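Local structure of Exo-1,3/1,4-beta-glucanase (Pseudoalteromonas sp., 3RRX) at residues Y85-Y90 with K366-A371; I101-V106 with R353-K358; D288-S293 with V317-V322. The protein hydrolyses beta-1,3- and beta-1,4-linked glucans in exo fashion, as a family 3 glycoside hydrolase, probably with beta-glucosidase activity. The protein carries 1 engineered substitution. One frame throughout, in Å; residues are numbered along the deposited sequence. Where two conformers were deposited one is given.

Contact 1 of 3, residues Y85-Y90 with K366-A371; sequences YADEMY and KSKPSA
On helix 79-94 of the (alpha/beta)8 barrel, Asp87 receives Ser370 from the loop that follows helix 344-361. Both carboxylate oxygens are used. The backbone N of Ser370 donates to Asp87 OD1 over 2.9 Å. This bond is nearly straight, 167° at the hydrogen, and meets OD1 on its syn side, a little out of the carboxylate plane. Ser370 OG donates to Asp87 OD2 over a very short 2.5 Å. The hydroxyl lies between the backbone N and carbonyl carbon of its own residue (chi1 67°), which lets it and the N-H reach one carboxylate. Lys368 passes the same group with its chain extended. Its NZ stops 4.3 Å from Asp87 OD2, beyond a salt bridge. A water spans the gap, accepting from NZ and donating to OD2. With an alanine in place of Asp87, Ser370 N and OG would probably lose the carboxylate they share, and Lys368 its water-bridged counter-charge. Segment 366-371 belongs to the connection from the barrel to helix 384-397, which leads into the second, sheet-based domain. Apolar packing lies beside the polar grip. Pro369 CB sits 3.7 Å from Ala86 CB. Pro369 CD approaches Tyr90 CG obliquely at 3.5 Å. Lys368 CA stands over one face of the Tyr90 ring, 3.9 Å from the centroid and 15° off the normal, a CH-pi contact. Tyr90 OH bonds to a water 2.6 Å away, in the plane of the ring at its edge.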
loop_
_atom_site.group_PDB
_atom_site.type_symbol
_atom_site.label_atom_id
_atom_site.label_comp_id
_atom_site.label_asym_id
_atom_site.label_seq_id
_atom_site.Cartn_x
_atom_site.Cartn_y
_atom_site.Cartn_z
ATOM N N TYR A 85 -0.937 16.318 19.918
ATOM C CA TYR A 85 -0.817 14.942 20.376
ATOM C C TYR A 85 0.634 14.478 20.258
ATOM O O TYR A 85 1.180 13.855 21.177
ATOM C CB TYR A 85 -1.736 14.029 19.562
ATOM C CG TYR A 85 -1.859 12.640 20.133
ATOM C CD1 TYR A 85 -2.860 12.327 21.043
ATOM C CD2 TYR A 85 -0.959 11.640 19.776
ATOM C CE1 TYR A 85 -2.969 11.053 21.571
ATOM C CE2 TYR A 85 -1.061 10.372 20.296
ATOM C CZ TYR A 85 -2.067 10.080 21.188
ATOM O OH TYR A 85 -2.157 8.810 21.706
ATOM N N ALA A 86 1.266 14.786 19.130
ATOM C CA ALA A 86 2.659 14.391 18.928
ATOM C C ALA A 86 3.564 15.029 19.982
ATOM O O ALA A 86 4.448 14.367 20.544
ATOM C CB ALA A 86 3.121 14.740 17.506
ATOM N N ASP A 87 3.331 16.310 20.274
ATOM C CA ASP A 87 4.116 17.008 21.301
ATOM C C ASP A 87 3.950 16.344 22.665
ATOM O O ASP A 87 4.920 16.168 23.394
ATOM C CB ASP A 87 3.715 18.494 21.418
ATOM C CG ASP A 87 4.349 19.373 20.347
ATOM O OD1 ASP A 87 5.151 18.859 19.535
ATOM O OD2 ASP A 87 4.041 20.596 20.319
ATOM N N GLU A 88 2.717 16.006 23.029
ATOM C CA GLU A 88 2.470 15.426 24.345
ATOM C C GLU A 88 3.241 14.129 24.522
ATOM O O GLU A 88 3.919 13.934 25.527
ATOM C CB GLU A 88 0.982 15.164 24.569
ATOM C CG GLU A 88 0.183 16.397 24.946
ATOM C CD GLU A 88 -1.098 16.029 25.675
ATOM O OE1 GLU A 88 -1.089 16.012 26.926
ATOM O OE2 GLU A 88 -2.103 15.734 24.996
ATOM N N MET A 89 3.129 13.240 23.541
ATOM C CA MET A 89 3.861 11.980 23.585
ATOM C C MET A 89 5.369 12.195 23.569
ATOM O O MET A 89 6.108 11.532 24.296
ATOM C CB MET A 89 3.429 11.083 22.427
ATOM C CG MET A 89 2.023 10.549 22.585
ATOM S SD MET A 89 1.901 9.518 24.060
ATOM C CE MET A 89 0.180 9.033 24.007
ATOM N N TYR A 90 5.830 13.117 22.736
ATOM C CA TYR A 90 7.249 13.434 22.674
ATOM C C TYR A 90 7.770 13.899 24.042
ATOM O O TYR A 90 8.818 13.443 24.508
ATOM C CB TYR A 90 7.505 14.495 21.596
ATOM C CG TYR A 90 8.908 15.051 21.601
ATOM C CD1 TYR A 90 9.898 14.523 20.772
ATOM C CD2 TYR A 90 9.246 16.106 22.431
ATOM C CE1 TYR A 90 11.186 15.045 20.775
ATOM C CE2 TYR A 90 10.520 16.628 22.444
ATOM C CZ TYR A 90 11.489 16.088 21.618
ATOM O OH TYR A 90 12.760 16.618 21.637
ATOM N N LYS A 366 16.494 17.313 16.340
ATOM C CA LYS A 366 15.329 18.132 15.985
ATOM C C LYS A 366 14.556 18.578 17.212
ATOM O O LYS A 366 14.687 18.002 18.287
ATOM C CB LYS A 366 14.382 17.378 15.047
ATOM C CG LYS A 366 14.981 17.027 13.699
ATOM C CD LYS A 366 13.883 16.649 12.712
ATOM C CE LYS A 366 14.480 16.260 11.375
ATOM N NZ LYS A 366 13.459 16.234 10.290
ATOM N N SER A 367 13.739 19.612 17.038
ATOM C CA SER A 367 12.903 20.126 18.112
ATOM C C SER A 367 11.718 19.203 18.339
ATOM O O SER A 367 11.583 18.181 17.668
ATOM C CB SER A 367 12.384 21.509 17.736
ATOM O OG SER A 367 11.705 21.448 16.494
ATOM N N LYS A 368 10.846 19.572 19.268
ATOM C CA LYS A 368 9.614 18.820 19.459
ATOM C C LYS A 368 8.804 18.889 18.161
ATOM O O LYS A 368 8.970 19.822 17.371
ATOM C CB LYS A 368 8.815 19.378 20.637
ATOM C CG LYS A 368 8.268 20.783 20.404
ATOM C CD LYS A 368 7.530 21.304 21.633
ATOM C CE LYS A 368 7.027 22.725 21.410
ATOM N NZ LYS A 368 6.402 23.292 22.646
ATOM N N PRO A 369 7.934 17.897 17.926
ATOM C CA PRO A 369 7.224 17.787 16.644
ATOM C C PRO A 369 6.630 19.111 16.110
ATOM O O PRO A 369 6.905 19.472 14.961
ATOM C CB PRO A 369 6.115 16.777 16.959
ATOM C CG PRO A 369 6.769 15.853 17.974
ATOM C CD PRO A 369 7.632 16.765 18.825
ATOM N N SER A 370 5.842 19.826 16.916
ATOM C CA SER A 370 5.134 21.011 16.408
ATOM C C SER A 370 6.074 22.115 15.937
ATOM O O SER A 370 5.676 22.986 15.161
ATOM C CB SER A 370 4.175 21.586 17.459
ATOM O OG SER A 370 4.905 22.121 18.547
ATOM N N ALA A 371 7.314 22.084 16.409
ATOM C CA ALA A 371 8.272 23.143 16.106
ATOM C C ALA A 371 9.195 22.820 14.928
ATOM O O ALA A 371 9.965 23.671 14.490
ATOM C CB ALA A 371 9.096 23.479 17.353
HETATM O O HOH W 1 4.030 21.842 22.674
HETATM O O HOH W 2 15.214 16.117 20.903
#

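Contact 2 of 3, residues I101-V106 with R353-K358; sequences IAIPTV and RFLRAK. With NA (sodium ion), chain C.
Lys358, on helix 344-361 of the (alpha/beta)8 barrel, reaches across to Pro104, in the loop just before barrel strand 106-110. The close part of the contact is the lysine itself. Its CD rests against both methyls of Val106, with CG1 the nearer at 3.7 Å. The chain bends at chi3 (-66°), and NZ then donates to Pro104 O over 2.9 Å. The donor stands 17° out of the carbonyl plane, with a C=O...N angle of 149°. NZ also bonds to Gln41 OE1 and Gly61 O, so three oxygens satisfy this buried ammonium group. Within the helix, Lys358 CG lies over one face of the Phe354 ring, toward its rim.

Apolar contacts on the flanks are looser. Ile103 CG2 meets Leu355 CD2 at 4.1 Å, the two side chains crossing at about a right angle. Val106 CG2 comes obliquely to Phe354 CZ at 4.3 Å.

Further back along the loop the helix is left behind. Ile101 and Ala102 are partly exposed, and here the loop turns to the ion and its waters, while the Ile101 side chain packs on Met33 and Gln37. Ile101 O binds a sodium ion at 2.6 Å, together with Ala93 O, Asp99 OD2 and two waters. One of these waters lies 2.9 Å from the sodium ion and donates a hydrogen bond of 2.7 Å to Ile103 O.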
loop_
_atom_site.group_PDB
_atom_site.type_symbol
_atom_site.label_atom_id
_atom_site.label_comp_id
_atom_site.label_asym_id
_atom_site.label_seq_id
_atom_site.Cartn_x
_atom_site.Cartn_y
_atom_site.Cartn_z
ATOM N N ILE A 101 15.191 7.733 31.965
ATOM C CA ILE A 101 16.019 8.092 30.812
ATOM C C ILE A 101 15.250 8.997 29.864
ATOM O O ILE A 101 14.044 9.054 29.933
ATOM C CB ILE A 101 16.498 6.838 30.054
ATOM C CG1 ILE A 101 17.660 7.186 29.122
ATOM C CG2 ILE A 101 15.343 6.194 29.295
ATOM C CD1 ILE A 101 18.364 5.971 28.566
ATOM N N ALA A 102 15.944 9.715 28.992
ATOM C CA ALA A 102 15.256 10.609 28.065
ATOM C C ALA A 102 15.575 10.256 26.614
ATOM O O ALA A 102 16.416 10.889 25.971
ATOM C CB ALA A 102 15.592 12.073 28.364
ATOM N N ILE A 103 14.908 9.219 26.117
ATOM C CA ILE A 103 15.038 8.813 24.727
ATOM C C ILE A 103 13.756 9.181 23.992
ATOM O O ILE A 103 12.677 8.712 24.344
ATOM C CB ILE A 103 15.276 7.299 24.600
ATOM C CG1 ILE A 103 16.591 6.910 25.277
ATOM C CG2 ILE A 103 15.294 6.880 23.124
ATOM C CD1 ILE A 103 16.883 5.422 25.252
ATOM N N PRO A 104 13.866 10.047 22.980
ATOM C CA PRO A 104 12.670 10.465 22.243
ATOM C C PRO A 104 11.986 9.272 21.573
ATOM O O PRO A 104 12.674 8.420 21.007
ATOM C CB PRO A 104 13.232 11.401 21.164
ATOM C CG PRO A 104 14.573 11.848 21.696
ATOM C CD PRO A 104 15.097 10.655 22.443
ATOM N N THR A 105 10.661 9.216 21.652
ATOM C CA THR A 105 9.875 8.196 20.957
ATOM C C THR A 105 9.599 8.687 19.536
ATOM O O THR A 105 9.936 9.825 19.192
ATOM C CB THR A 105 8.545 7.925 21.713
ATOM O OG1 THR A 105 7.872 6.786 21.160
ATOM C CG2 THR A 105 7.612 9.150 21.654
ATOM N N VAL A 106 9.020 7.826 18.701
ATOM C CA VAL A 106 8.563 8.232 17.374
ATOM C C VAL A 106 7.200 7.634 17.094
ATOM O O VAL A 106 6.849 6.566 17.605
ATOM C CB VAL A 106 9.508 7.775 16.226
ATOM C CG1 VAL A 106 10.830 8.523 16.267
ATOM C CG2 VAL A 106 9.708 6.252 16.258
ATOM N N ARG A 353 19.796 -1.534 16.467
ATOM C CA ARG A 353 19.247 -1.389 15.123
ATOM C C ARG A 353 18.153 -0.318 15.065
ATOM O O ARG A 353 18.057 0.443 14.101
ATOM C CB ARG A 353 18.700 -2.738 14.638
ATOM C CG ARG A 353 19.798 -3.779 14.361
ATOM C CD ARG A 353 19.229 -5.170 14.114
ATOM N NE ARG A 353 20.270 -6.109 13.697
ATOM C CZ ARG A 353 20.660 -6.271 12.438
ATOM N NH1 ARG A 353 20.089 -5.563 11.467
ATOM N NH2 ARG A 353 21.624 -7.138 12.144
ATOM N N PHE A 354 17.330 -0.269 16.106
ATOM C CA PHE A 354 16.225 0.690 16.171
ATOM C C PHE A 354 16.739 2.111 16.457
ATOM O O PHE A 354 16.336 3.074 15.803
ATOM C CB PHE A 354 15.222 0.244 17.245
ATOM C CG PHE A 354 14.013 1.138 17.373
ATOM C CD1 PHE A 354 13.258 1.479 16.263
ATOM C CD2 PHE A 354 13.612 1.606 18.621
ATOM C CE1 PHE A 354 12.143 2.296 16.381
ATOM C CE2 PHE A 354 12.496 2.420 18.750
ATOM C CZ PHE A 354 11.761 2.766 17.631
ATOM N N LEU A 355 17.633 2.242 17.431
ATOM C CA LEU A 355 18.216 3.546 17.724
ATOM C C LEU A 355 19.008 4.062 16.525
ATOM O O LEU A 355 19.039 5.263 16.262
ATOM C CB LEU A 355 19.124 3.488 18.956
ATOM C CG LEU A 355 18.403 3.388 20.299
ATOM C CD1 LEU A 355 19.420 3.376 21.436
ATOM C CD2 LEU A 355 17.420 4.549 20.451
ATOM N N ARG A 356 19.648 3.153 15.800
ATOM C CA ARG A 356 20.366 3.532 14.589
ATOM C C ARG A 356 19.443 4.327 13.652
ATOM O O ARG A 356 19.861 5.310 13.038
ATOM C CB ARG A 356 20.924 2.284 13.897
ATOM C CG ARG A 356 21.701 2.522 12.610
ATOM C CD ARG A 356 22.385 1.215 12.151
ATOM N NE ARG A 356 23.360 0.762 13.142
ATOM C CZ ARG A 356 23.505 -0.495 13.552
ATOM N NH1 ARG A 356 22.758 -1.472 13.038
ATOM N NH2 ARG A 356 24.417 -0.778 14.474
ATOM N N ALA A 357 18.185 3.908 13.548
ATOM C CA ALA A 357 17.232 4.620 12.692
ATOM C C ALA A 357 16.804 5.958 13.307
ATOM O O ALA A 357 16.869 7.000 12.652
ATOM C CB ALA A 357 16.004 3.754 12.395
ATOM N N LYS A 358 16.362 5.930 14.558
ATOM C CA LYS A 358 15.830 7.138 15.190
ATOM C C LYS A 358 16.898 8.221 15.328
ATOM O O LYS A 358 16.632 9.401 15.092
ATOM C CB LYS A 358 15.244 6.828 16.573
ATOM C CG LYS A 358 14.000 5.951 16.562
ATOM C CD LYS A 358 13.185 6.113 17.852
ATOM C CE LYS A 358 13.937 5.588 19.072
ATOM N NZ LYS A 358 13.074 5.654 20.285
HETATM NA NA NA C . 11.663 8.489 29.173
HETATM O O HOH W 3 12.438 7.309 26.696
HETATM O O HOH W 4 9.010 8.466 29.753
#

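Contact 3 of 3, residues D288-S293 with V317-V322; sequences DGFVVS and VDVIMV
Asp318 reaches along the edge of strand 290-292 and takes hold of the backbone at Val291. Its CB lies 3.4 Å from Val291 O. CG is anti to the carbonyl carbon (chi1 -58°), which turns the carboxylate toward Val291 N. OD2 accepts from that N over 2.8 Å. The bond is nearly straight, 174° at the hydrogen, and meets OD2 on the anti side, somewhat out of the carboxylate plane. OD2 also forms a salt bridge with Lys282, and OD1 forms one with Arg346. The two basic residues probably favour the charged form of this buried acid.

Val291 O carries two bonds. Val319 N donates to it over 2.9 Å, and Asp318 N over 2.8 Å, the latter from well out of the carbonyl plane. Two residues further on, Ser293 N donates to Val319 O at 3.0 Å, almost in line with the C=O bond. Val319 is thus bonded to residues on both sides of Val292, its bridge partner, as in a parallel pair.

Beyond the bridge a side chain takes over. Ser293 OG accepts from Met321 N over 2.9 Å, with 165° at the hydrogen. A water also bonds to this OG and donates to Met321 O. Ser293 O is buried without a polar partner, close to CB and CE of Met321.

Apolar groups pack beside the backbones. Phe290 CD1 touches Val319 CG2 at 3.8 Å, and the Phe290 ring meets Phe354 and Trp157 edge-to-face. Val292 CG2 faces Val319 CG1. Helix 310-315 lies in the chain between strands 290-292 and 320-321, and parallel neighbours joined in this way are the beta-alpha-beta crossover of a TIM barrel.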
loop_
_atom_site.group_PDB
_atom_site.type_symbol
_atom_site.label_atom_id
_atom_site.label_comp_id
_atom_site.label_asym_id
_atom_site.label_seq_id
_atom_site.Cartn_x
_atom_site.Cartn_y
_atom_site.Cartn_z
ATOM N N ASP A 288 20.871 -3.931 7.807
ATOM C CA ASP A 288 21.467 -3.333 9.004
ATOM C C ASP A 288 20.447 -2.541 9.849
ATOM O O ASP A 288 20.805 -1.934 10.856
ATOM C CB ASP A 288 22.624 -2.417 8.584
ATOM C CG ASP A 288 23.632 -2.189 9.704
ATOM O OD1 ASP A 288 24.039 -3.183 10.342
ATOM O OD2 ASP A 288 24.007 -1.020 9.953
ATOM N N GLY A 289 19.180 -2.550 9.431
ATOM C CA GLY A 289 18.139 -1.805 10.120
ATOM C C GLY A 289 17.375 -2.677 11.099
ATOM O O GLY A 289 17.888 -3.713 11.539
ATOM N N PHE A 290 16.147 -2.281 11.429
ATOM C CA PHE A 290 15.383 -3.004 12.450
ATOM C C PHE A 290 14.156 -3.694 11.879
ATOM O O PHE A 290 13.513 -3.185 10.959
ATOM C CB PHE A 290 15.006 -2.095 13.640
ATOM C CG PHE A 290 13.952 -1.042 13.330
ATOM C CD1 PHE A 290 12.614 -1.266 13.630
ATOM C CD2 PHE A 290 14.309 0.185 12.790
ATOM C CE1 PHE A 290 11.643 -0.290 13.376
ATOM C CE2 PHE A 290 13.348 1.162 12.529
ATOM C CZ PHE A 290 12.013 0.925 12.825
ATOM N N VAL A 291 13.846 -4.865 12.430
ATOM C CA VAL A 291 12.654 -5.607 12.038
ATOM C C VAL A 291 11.490 -5.253 12.973
ATOM O O VAL A 291 11.643 -5.297 14.191
ATOM C CB VAL A 291 12.911 -7.137 12.090
ATOM C CG1 VAL A 291 11.621 -7.904 11.790
ATOM C CG2 VAL A 291 14.007 -7.523 11.109
ATOM N N VAL A 292 10.342 -4.890 12.401
ATOM C CA VAL A 292 9.127 -4.669 13.186
ATOM C C VAL A 292 8.135 -5.787 12.861
ATOM O O VAL A 292 8.059 -6.239 11.716
ATOM C CB VAL A 292 8.501 -3.267 12.906
ATOM C CG1 VAL A 292 8.158 -3.108 11.415
ATOM C CG2 VAL A 292 7.263 -3.030 13.785
ATOM N N SER A 293 7.394 -6.267 13.858
ATOM C CA SER A 293 6.377 -7.279 13.578
ATOM C C SER A 293 5.102 -6.622 13.064
ATOM O O SER A 293 4.950 -5.405 13.151
ATOM C CB SER A 293 6.074 -8.120 14.822
ATOM O OG SER A 293 5.582 -7.316 15.880
ATOM N N VAL A 317 12.947 -10.441 15.470
ATOM C CA VAL A 317 12.102 -9.240 15.531
ATOM C C VAL A 317 12.703 -8.261 16.545
ATOM O O VAL A 317 13.074 -8.659 17.646
ATOM C CB VAL A 317 10.632 -9.558 15.905
ATOM C CG1 VAL A 317 9.810 -8.266 16.037
ATOM C CG2 VAL A 317 9.992 -10.476 14.851
ATOM N N ASP A 318 12.801 -6.988 16.163
ATOM C CA ASP A 318 13.410 -5.960 17.010
ATOM C C ASP A 318 12.401 -5.040 17.688
ATOM O O ASP A 318 12.671 -4.508 18.773
ATOM C CB ASP A 318 14.382 -5.130 16.177
ATOM C CG ASP A 318 15.460 -5.989 15.545
ATOM O OD1 ASP A 318 16.024 -6.826 16.278
ATOM O OD2 ASP A 318 15.711 -5.866 14.320
ATOM N N VAL A 319 11.260 -4.820 17.029
ATOM C CA VAL A 319 10.185 -4.000 17.588
ATOM C C VAL A 319 8.862 -4.746 17.470
ATOM O O VAL A 319 8.492 -5.211 16.388
ATOM C CB VAL A 319 10.071 -2.605 16.900
ATOM C CG1 VAL A 319 8.817 -1.847 17.409
ATOM C CG2 VAL A 319 11.346 -1.779 17.137
ATOM N N ILE A 320 8.160 -4.879 18.589
ATOM C CA ILE A 320 6.940 -5.677 18.618
ATOM C C ILE A 320 5.697 -4.798 18.509
ATOM O O ILE A 320 5.469 -3.929 19.353
ATOM C CB ILE A 320 6.855 -6.530 19.898
ATOM C CG1 ILE A 320 8.024 -7.518 19.948
ATOM C CG2 ILE A 320 5.539 -7.300 19.930
ATOM C CD1 ILE A 320 7.861 -8.673 18.984
ATOM N N MET A 321 4.909 -5.016 17.459
ATOM C CA MET A 321 3.667 -4.267 17.275
ATOM C C MET A 321 2.610 -4.955 18.126
ATOM O O MET A 321 2.015 -5.936 17.709
ATOM C CB MET A 321 3.249 -4.252 15.798
ATOM C CG MET A 321 2.044 -3.324 15.465
ATOM S SD MET A 321 1.632 -3.329 13.702
ATOM C CE MET A 321 3.082 -2.527 13.018
ATOM N N VAL A 322 2.401 -4.447 19.333
ATOM C CA VAL A 322 1.436 -5.033 20.249
ATOM C C VAL A 322 0.507 -3.904 20.711
ATOM O O VAL A 322 0.679 -3.303 21.776
ATOM C CB VAL A 322 2.135 -5.815 21.404
ATOM C CG1 VAL A 322 3.230 -4.965 22.081
ATOM C CG2 VAL A 322 1.116 -6.354 22.418
HETATM O O HOH W 5 3.510 -8.565 16.685
#

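How the contacts relate
Contacts 2 and 3 are buried, while contact 1 is partly buried at the barrel's outer side. Along the chain, contact 3 is nested within contact 2, and contact 2 within contact 1. Helix 344-361 joins the inner two: Arg353 NH1 of contact 2 probably bonds to Gly289 O of contact 3, and Arg356 NH1 pairs with Asp288 OD2. Contacts 1 and 2 meet by packing, as where Tyr90 CE1 nears Pro104 CB. The chemistry follows the place. Contact 1 sets a helix carboxylate against a loop serine, with waters and a loop proline beside it, contact 2 a buried lysine among aliphatic groups, and contact 3 backbone bonds of a parallel bridge, flanked by an aspartate and a serine side chain.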